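PDB 5OPZ: ChiX from Serratia marcescens, which cleaves the L-Ala–D-Glu bond of peptidoglycan stem peptides as a zinc-dependent endopeptidase and is required for chitinase secretion. Local coordinates for residues G24-L29 with F128-R133; D79-A82 with V87-W90; A101-A106 with V113-E118. All blocks are in the same frame, centred on the assembly; numbering follows the deposited sequence. Where two conformers were deposited one is given.

Contact 1 of 3, residues G24-L29 with F128-R133; sequences GVHPDL and FQLTFR
Leu130 of the segment 128-133 inserts its isobutyl group between His26 and Leu29 at the start of helix 27-39. Followed outward from CB, the side chain leaves the strand toward the helix with CG beside its own backbone N and anti to the carbonyl carbon (chi1 -62°). Leu130 CG meets CB of Leu29 at 3.9 Å. Beyond it both methyls stay beside Leu29 CB, Leu130 CD1 at 4.0 Å and CD2 at 4.1 Å, and CD1 also lies over one face of the His26 imidazole. There Leu130 CD1 lies 4.1 Å from the ring centroid and 29° off the ring normal, a CH-pi contact, with His26 CG its nearest ring atom at 3.8 Å. The two side chains cross at about a right angle, so a methyl rather than the length of the leucine rests on the ring.

The imidazole is held by its other role. His26 is the N-cap of the helix, and its ND1 accepts from Asp28 N at 3.0 Å, with the donor only 13° out of the ring plane. This nearly in-plane bond helps to set the rotation of the ring, and the rings of His26 and Tyr135 also meet edge-to-face. Leu29 also reaches back along the strand, its CD2 4.4 Å from Phe128 O, and packs on Val78 of the adjacent strand. The arrangement is a side-chain N-cap at the start of a helix packed on a sheet, the antiparallel sheet whose strands supply two of the three protein zinc ligands, Asp79 and His127.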
loop_
_atom_site.group_PDB
_atom_site.type_symbol
_atom_site.label_atom_id
_atom_site.label_comp_id
_atom_site.label_asym_id
_atom_site.label_seq_id
_atom_site.Cartn_x
_atom_site.Cartn_y
_atom_site.Cartn_z
ATOM N N GLY A 24 -2.923 12.742 3.078
ATOM C CA GLY A 24 -3.987 12.812 2.098
ATOM C C GLY A 24 -4.710 11.518 1.760
ATOM O O GLY A 24 -5.716 11.541 1.075
ATOM N N VAL A 25 -4.231 10.385 2.239
ATOM C CA VAL A 25 -4.906 9.107 2.067
ATOM C C VAL A 25 -6.103 9.099 3.037
ATOM O O VAL A 25 -6.062 9.653 4.155
ATOM C CB VAL A 25 -3.878 7.961 2.264
ATOM C CG1 VAL A 25 -4.517 6.614 2.278
ATOM C CG2 VAL A 25 -2.872 8.054 1.140
ATOM N N HIS A 26 -7.145 8.380 2.652
ATOM C CA HIS A 26 -8.344 8.227 3.492
ATOM C C HIS A 26 -7.954 7.804 4.899
ATOM O O HIS A 26 -7.206 6.829 5.027
ATOM C CB HIS A 26 -9.278 7.186 2.892
ATOM C CG HIS A 26 -10.645 7.181 3.497
ATOM N ND1 HIS A 26 -10.892 6.690 4.761
ATOM C CD2 HIS A 26 -11.819 7.675 3.052
ATOM C CE1 HIS A 26 -12.163 6.879 5.064
ATOM N NE2 HIS A 26 -12.750 7.453 4.030
ATOM N N PRO A 27 -8.434 8.502 5.948
ATOM C CA PRO A 27 -8.033 8.140 7.306
ATOM C C PRO A 27 -8.206 6.674 7.682
ATOM O O PRO A 27 -7.455 6.188 8.515
ATOM C CB PRO A 27 -8.870 9.084 8.178
ATOM C CG PRO A 27 -9.182 10.254 7.300
ATOM C CD PRO A 27 -9.296 9.703 5.914
ATOM N N ASP A 28 -9.215 5.987 7.170
ATOM C CA ASP A 28 -9.436 4.603 7.511
ATOM C C ASP A 28 -8.353 3.697 6.918
ATOM O O ASP A 28 -7.889 2.756 7.592
ATOM C CB ASP A 28 -10.822 4.117 7.140
ATOM C CG ASP A 28 -11.912 4.766 7.991
ATOM O OD1 ASP A 28 -11.598 5.436 9.021
ATOM O OD2 ASP A 28 -13.075 4.567 7.602
ATOM N N LEU A 29 -7.915 3.997 5.686
ATOM C CA LEU A 29 -6.798 3.228 5.127
ATOM C C LEU A 29 -5.499 3.562 5.860
ATOM O O LEU A 29 -4.676 2.704 6.099
ATOM C CB LEU A 29 -6.721 3.478 3.621
ATOM C CG LEU A 29 -5.637 2.656 2.907
ATOM C CD1 LEU A 29 -5.770 1.181 3.095
ATOM C CD2 LEU A 29 -5.696 2.947 1.403
ATOM N N PHE A 128 -2.767 -1.837 -2.396
ATOM C CA PHE A 128 -3.856 -2.096 -1.445
ATOM C C PHE A 128 -4.922 -0.983 -1.599
ATOM O O PHE A 128 -4.536 0.188 -1.791
ATOM C CB PHE A 128 -3.386 -2.118 -0.006
ATOM C CG PHE A 128 -2.437 -3.217 0.306
ATOM C CD1 PHE A 128 -1.089 -3.119 0.030
ATOM C CD2 PHE A 128 -2.920 -4.420 0.723
ATOM C CE1 PHE A 128 -0.213 -4.139 0.352
ATOM C CE2 PHE A 128 -2.072 -5.440 1.087
ATOM C CZ PHE A 128 -0.717 -5.316 0.862
ATOM N N GLN A 129 -6.203 -1.317 -1.447
ATOM C CA GLN A 129 -7.241 -0.275 -1.558
ATOM C C GLN A 129 -8.423 -0.590 -0.680
ATOM O O GLN A 129 -8.751 -1.740 -0.428
ATOM C CB GLN A 129 -7.699 -0.041 -3.009
ATOM C CG GLN A 129 -8.373 -1.250 -3.630
ATOM C CD GLN A 129 -8.750 -1.018 -5.036
ATOM O OE1 GLN A 129 -7.957 -0.555 -5.848
ATOM N NE2 GLN A 129 -10.018 -1.275 -5.351
ATOM N N LEU A 130 -9.116 0.490 -0.318
ATOM C CA LEU A 130 -10.463 0.355 0.216
ATOM C C LEU A 130 -11.429 -0.003 -0.921
ATOM O O LEU A 130 -11.212 0.376 -2.074
ATOM C CB LEU A 130 -10.929 1.666 0.840
ATOM C CG LEU A 130 -10.079 2.153 2.037
ATOM C CD1 LEU A 130 -10.507 3.532 2.487
ATOM C CD2 LEU A 130 -10.142 1.167 3.204
ATOM N N THR A 131 -12.473 -0.768 -0.622
ATOM C CA THR A 131 -13.376 -1.220 -1.685
ATOM C C THR A 131 -14.307 -0.106 -2.131
ATOM O O THR A 131 -14.687 0.758 -1.331
ATOM C CB THR A 131 -14.242 -2.448 -1.344
ATOM O OG1 THR A 131 -15.224 -2.130 -0.387
ATOM C CG2 THR A 131 -13.466 -3.556 -0.824
ATOM N N PHE A 132 -14.694 -0.179 -3.403
ATOM C CA PHE A 132 -15.755 0.693 -3.915
ATOM C C PHE A 132 -17.086 0.480 -3.210
ATOM O O PHE A 132 -17.816 1.461 -2.991
ATOM C CB PHE A 132 -15.920 0.517 -5.417
ATOM C CG PHE A 132 -14.901 1.266 -6.236
ATOM C CD1 PHE A 132 -14.918 2.652 -6.339
ATOM C CD2 PHE A 132 -13.923 0.583 -6.938
ATOM C CE1 PHE A 132 -13.998 3.349 -7.137
ATOM C CE2 PHE A 132 -13.001 1.263 -7.748
ATOM C CZ PHE A 132 -13.020 2.654 -7.803
ATOM N N ARG A 133 -17.408 -0.771 -2.862
ATOM C CA ARG A 133 -18.676 -1.052 -2.171
ATOM C C ARG A 133 -18.747 -0.378 -0.793
ATOM O O ARG A 133 -19.750 0.264 -0.441
ATOM C CB ARG A 133 -18.954 -2.548 -2.033
ATOM C CG ARG A 133 -19.151 -3.262 -3.377
ATOM C CD ARG A 133 -18.983 -4.773 -3.228
ATOM N NE ARG A 133 -19.183 -5.555 -4.464
ATOM C CZ ARG A 133 -20.330 -5.735 -5.124
ATOM N NH1 ARG A 133 -20.319 -6.486 -6.221
ATOM N NH2 ARG A 133 -21.476 -5.181 -4.748
#

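Contact 2 of 3, residues D79-A82 with V87-W90; sequences DVVA and VVSW. With ZN (zinc ion), chain C.
A single valine methyl, Val81 CG2, serves two partners of different kinds, the aliphatic Val88 and the indole of Trp90. It lies 3.6 Å from Val88 CG1, and the two valine side chains cross at about a right angle. The same methyl approaches Trp90 CH2 at 3.7 Å, making an off-centre CH-pi contact with the six-membered ring. Val81 CG2 stands anti to the backbone N, which leaves CG1 in the cramped place between N and the carbonyl carbon (chi1 58°). Val88 CG1 also rests against one face of the indole, near its rim, so the three side chains form one small apolar cluster.

Beside it the backbones meet at Ala82. Its carbonyl O accepts from Ser89 N at 3.0 Å with an N-H...O angle of 163°, the donor tilted 33° from the carbonyl plane, and Val88 CA adds a CA-H...O contact to this oxygen at 3.4 Å. Tyr95 of helix 92-109 binds both Ala82 N and Ser89 O through its hydroxyl, linking the two segments a second time.

At the far end of the strand segment, Asp79 OD1 binds the zinc ion at 2.0 Å, whereas OD2 is 2.9 Å from it; His72 and His127 are the other protein ligands. The unequal distances imply essentially monodentate coordination, and the metal probably draws negative charge toward OD1.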
loop_
_atom_site.group_PDB
_atom_site.type_symbol
_atom_site.label_atom_id
_atom_site.label_comp_id
_atom_site.label_asym_id
_atom_site.label_seq_id
_atom_site.Cartn_x
_atom_site.Cartn_y
_atom_site.Cartn_z
ATOM N N ASP A 79 0.322 2.113 -2.703
ATOM C CA ASP A 79 1.319 1.127 -3.128
ATOM C C ASP A 79 2.441 1.112 -2.104
ATOM O O ASP A 79 2.947 2.159 -1.762
ATOM C CB ASP A 79 1.842 1.495 -4.500
ATOM C CG ASP A 79 0.842 1.319 -5.608
ATOM O OD1 ASP A 79 -0.245 0.796 -5.412
ATOM O OD2 ASP A 79 1.141 1.715 -6.733
ATOM N N VAL A 80 2.741 -0.071 -1.615
ATOM C CA VAL A 80 3.812 -0.244 -0.667
ATOM C C VAL A 80 5.065 -0.730 -1.391
ATOM O O VAL A 80 5.013 -1.274 -2.478
ATOM C CB VAL A 80 3.479 -1.228 0.476
ATOM C CG1 VAL A 80 2.210 -0.793 1.202
ATOM C CG2 VAL A 80 3.313 -2.644 -0.024
ATOM N N VAL A 81 6.193 -0.473 -0.765
ATOM C CA VAL A 81 7.474 -0.963 -1.234
ATOM C C VAL A 81 8.148 -1.713 -0.075
ATOM O O VAL A 81 8.322 -1.146 1.037
ATOM C CB VAL A 81 8.376 0.141 -1.815
ATOM C CG1 VAL A 81 8.657 1.232 -0.847
ATOM C CG2 VAL A 81 9.669 -0.447 -2.358
ATOM N N ALA A 82 8.534 -2.979 -0.339
ATOM C CA ALA A 82 9.236 -3.773 0.699
ATOM C C ALA A 82 10.670 -3.261 0.851
ATOM O O ALA A 82 11.338 -3.004 -0.154
ATOM C CB ALA A 82 9.272 -5.214 0.300
ATOM N N VAL A 87 16.665 -2.023 2.175
ATOM C CA VAL A 87 16.940 -2.069 0.739
ATOM C C VAL A 87 15.634 -2.447 0.064
ATOM O O VAL A 87 15.032 -3.475 0.365
ATOM C CB VAL A 87 18.060 -3.109 0.400
ATOM C CG1 VAL A 87 18.423 -3.074 -1.085
ATOM C CG2 VAL A 87 19.311 -2.840 1.218
ATOM N N VAL A 88 15.257 -1.646 -0.930
ATOM C CA VAL A 88 14.106 -1.939 -1.762
ATOM C C VAL A 88 14.207 -3.323 -2.406
ATOM O O VAL A 88 15.270 -3.695 -2.962
ATOM C CB VAL A 88 13.929 -0.883 -2.892
ATOM C CG1 VAL A 88 12.846 -1.277 -3.896
ATOM C CG2 VAL A 88 13.598 0.482 -2.296
ATOM N N SER A 89 13.132 -4.079 -2.296
ATOM C CA SER A 89 12.983 -5.339 -3.009
ATOM C C SER A 89 11.654 -5.383 -3.663
ATOM O O SER A 89 10.631 -4.957 -3.126
ATOM C CB SER A 89 13.099 -6.565 -2.090
ATOM O OG SER A 89 12.947 -7.760 -2.889
ATOM N N TRP A 90 11.739 -5.801 -4.947
ATOM C CA TRP A 90 10.414 -6.195 -5.605
ATOM C C TRP A 90 9.960 -7.703 -5.582
ATOM O O TRP A 90 8.944 -8.098 -6.221
ATOM C CB TRP A 90 10.417 -5.661 -7.039
ATOM C CG TRP A 90 10.667 -4.221 -7.024
ATOM C CD1 TRP A 90 11.824 -3.580 -7.372
ATOM C CD2 TRP A 90 9.763 -3.196 -6.606
ATOM N NE1 TRP A 90 11.709 -2.238 -7.163
ATOM C CE2 TRP A 90 10.446 -1.967 -6.706
ATOM C CE3 TRP A 90 8.452 -3.204 -6.117
ATOM C CZ2 TRP A 90 9.848 -0.751 -6.364
ATOM C CZ3 TRP A 90 7.862 -1.991 -5.792
ATOM C CH2 TRP A 90 8.560 -0.780 -5.913
HETATM ZN ZN ZN C . -1.719 1.092 -6.720
#

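Contact 3 of 3, residues A101-A106 with V113-E118; sequences AVRRAA and VEWGGE
Val113 packs its two methyls against two different residues of helix 92-109, the close-fitting half of the contact. Val113 CG1 meets Val102 CG1 at 4.0 Å, the two valines crossing at about a right angle, while Val113 CG2 reaches Ala106 CB at 3.8 Å, one helical turn further on.

Arg103 and Glu118 form the solvent side. Arg103 leaves the helix with its chain bent at chi3, which swings the guanidinium toward Glu118. Arg103 NH2 forms a salt bridge with Glu118 OE2 at 3.0 Å, the guanidinium and carboxylate planes 24° apart. A water completes the link, accepting from Arg103 NE at 2.7 Å and donating to Glu118 OE1 at 3.0 Å, so both carboxylate oxygens are tied to the arginine. The buried Trp115 ring lies between this pair and the core, its CE3 3.6 Å from Arg103 NH2 at the guanidinium edge, with the planes 64° apart. Gly117 CA sits over the centre of one indole face.

The helix and strand segments run nearly antiparallel, at 166°, with axes 9.2 Å apart. Strand 113-115 is an outermost strand of the sheet beside strand 127-130, whose Phe128 packs on Val102 and Val113, while helix 27-39 packs against Val102 through Ala36.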
loop_
_atom_site.group_PDB
_atom_site.type_symbol
_atom_site.label_atom_id
_atom_site.label_comp_id
_atom_site.label_asym_id
_atom_site.label_seq_id
_atom_site.Cartn_x
_atom_site.Cartn_y
_atom_site.Cartn_z
ATOM N N ALA A 101 0.120 -8.919 7.215
ATOM C CA ALA A 101 0.027 -7.864 8.190
ATOM C C ALA A 101 -1.148 -6.916 7.893
ATOM O O ALA A 101 -1.857 -6.518 8.816
ATOM C CB ALA A 101 1.312 -7.104 8.245
ATOM N N VAL A 102 -1.309 -6.520 6.629
ATOM C CA VAL A 102 -2.404 -5.681 6.245
ATOM C C VAL A 102 -3.730 -6.353 6.504
ATOM O O VAL A 102 -4.652 -5.692 7.017
ATOM C CB VAL A 102 -2.290 -5.186 4.792
ATOM C CG1 VAL A 102 -3.550 -4.415 4.391
ATOM C CG2 VAL A 102 -1.065 -4.335 4.622
ATOM N N ARG A 103 -3.844 -7.625 6.163
ATOM C CA ARG A 103 -5.098 -8.362 6.382
ATOM C C ARG A 103 -5.443 -8.477 7.849
ATOM O O ARG A 103 -6.606 -8.339 8.227
ATOM C CB ARG A 103 -4.944 -9.779 5.793
ATOM C CG ARG A 103 -6.130 -10.663 5.550
ATOM C CD ARG A 103 -5.816 -11.922 4.699
ATOM N NE ARG A 103 -5.234 -11.682 3.383
ATOM C CZ ARG A 103 -4.000 -12.020 2.960
ATOM N NH1 ARG A 103 -3.086 -12.643 3.720
ATOM N NH2 ARG A 103 -3.679 -11.739 1.701
ATOM N N ARG A 104 -4.452 -8.645 8.700
ATOM C CA ARG A 104 -4.707 -8.717 10.146
ATOM C C ARG A 104 -5.144 -7.339 10.640
ATOM O O ARG A 104 -6.157 -7.217 11.350
ATOM C CB ARG A 104 -3.464 -9.154 10.897
ATOM C CG ARG A 104 -3.581 -9.072 12.404
ATOM C CD ARG A 104 -2.292 -9.420 13.111
ATOM N NE ARG A 104 -2.388 -9.025 14.500
ATOM C CZ ARG A 104 -1.399 -9.108 15.382
ATOM N NH1 ARG A 104 -0.220 -9.594 15.029
ATOM N NH2 ARG A 104 -1.596 -8.713 16.623
ATOM N N ALA A 105 -4.412 -6.271 10.306
ATOM C CA ALA A 105 -4.837 -4.933 10.673
ATOM C C ALA A 105 -6.235 -4.603 10.195
ATOM O O ALA A 105 -7.029 -3.976 10.937
ATOM C CB ALA A 105 -3.835 -3.893 10.181
ATOM N N ALA A 106 -6.489 -4.905 8.930
ATOM C CA ALA A 106 -7.773 -4.619 8.365
ATOM C C ALA A 106 -8.879 -5.269 9.157
ATOM O O ALA A 106 -9.909 -4.642 9.471
ATOM C CB ALA A 106 -7.791 -5.032 6.905
ATOM N N VAL A 113 -9.725 -4.599 3.097
ATOM C CA VAL A 113 -8.750 -3.953 2.219
ATOM C C VAL A 113 -8.410 -4.941 1.131
ATOM O O VAL A 113 -7.929 -6.009 1.423
ATOM C CB VAL A 113 -7.486 -3.492 2.989
ATOM C CG1 VAL A 113 -6.413 -2.919 2.058
ATOM C CG2 VAL A 113 -7.911 -2.490 4.060
ATOM N N GLU A 114 -8.585 -4.555 -0.122
ATOM C CA GLU A 114 -8.267 -5.402 -1.263
ATOM C C GLU A 114 -6.795 -5.257 -1.575
ATOM O O GLU A 114 -6.234 -4.172 -1.495
ATOM C CB GLU A 114 -9.076 -5.004 -2.493
ATOM C CG GLU A 114 -10.559 -5.307 -2.435
ATOM C CD GLU A 114 -11.337 -4.767 -3.634
ATOM O OE1 GLU A 114 -11.430 -3.530 -3.827
ATOM O OE2 GLU A 114 -11.853 -5.595 -4.398
ATOM N N TRP A 115 -6.188 -6.389 -1.887
ATOM C CA TRP A 115 -4.779 -6.495 -2.228
ATOM C C TRP A 115 -4.611 -6.856 -3.720
ATOM O O TRP A 115 -5.255 -7.786 -4.188
ATOM C CB TRP A 115 -4.119 -7.566 -1.361
ATOM C CG TRP A 115 -2.691 -7.796 -1.617
ATOM C CD1 TRP A 115 -1.753 -6.844 -1.907
ATOM C CD2 TRP A 115 -2.005 -9.059 -1.655
ATOM N NE1 TRP A 115 -0.523 -7.424 -2.053
ATOM C CE2 TRP A 115 -0.641 -8.777 -1.899
ATOM C CE3 TRP A 115 -2.389 -10.385 -1.418
ATOM C CZ2 TRP A 115 0.316 -9.808 -2.002
ATOM C CZ3 TRP A 115 -1.431 -11.394 -1.499
ATOM C CH2 TRP A 115 -0.112 -11.093 -1.793
ATOM N N GLY A 116 -3.700 -6.189 -4.404
ATOM C CA GLY A 116 -3.411 -6.517 -5.808
ATOM C C GLY A 116 -2.832 -7.886 -5.987
ATOM O O GLY A 116 -2.829 -8.404 -7.085
ATOM N N GLY A 117 -2.329 -8.484 -4.910
ATOM C CA GLY A 117 -1.877 -9.858 -4.982
ATOM C C GLY A 117 -2.975 -10.887 -5.138
ATOM O O GLY A 117 -2.692 -12.029 -5.457
ATOM N N GLU A 118 -4.222 -10.432 -5.016
ATOM C CA GLU A 118 -5.420 -11.228 -5.240
ATOM C C GLU A 118 -6.304 -10.709 -6.380
ATOM O O GLU A 118 -7.473 -11.100 -6.507
ATOM C CB GLU A 118 -6.220 -11.290 -3.919
ATOM C CG GLU A 118 -5.515 -12.103 -2.846
ATOM C CD GLU A 118 -5.991 -11.842 -1.410
ATOM O OE1 GLU A 118 -6.931 -11.052 -1.153
ATOM O OE2 GLU A 118 -5.484 -12.531 -0.511
HETATM O O HOH W 1 -7.177 -10.699 1.810
#

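Contacts 1 and 3 are neighbours, with centres 11 Å apart, and meet through adjoining strands: Gln129 O lies 2.8 Å from Glu114 N, a probable hydrogen bond. Phe128 joins all three regions, its CE2 3.3 Å from Trp115 CD1 in contact 3 and its CE1 3.8 Å from Val80 CG2 in contact 2. Contact 2 stands apart, its centre 20 Å from that of contact 1, across the chain's centre, and 16 Å from that of contact 3. It alone supplies a zinc ligand, Asp79, although the side chains of Phe128 and Trp115 come within about 8 and 9 Å of the metal. Neighbouring strands 77-82 and 127-130 carry helix-packing residues and the ligands Asp79 and His127.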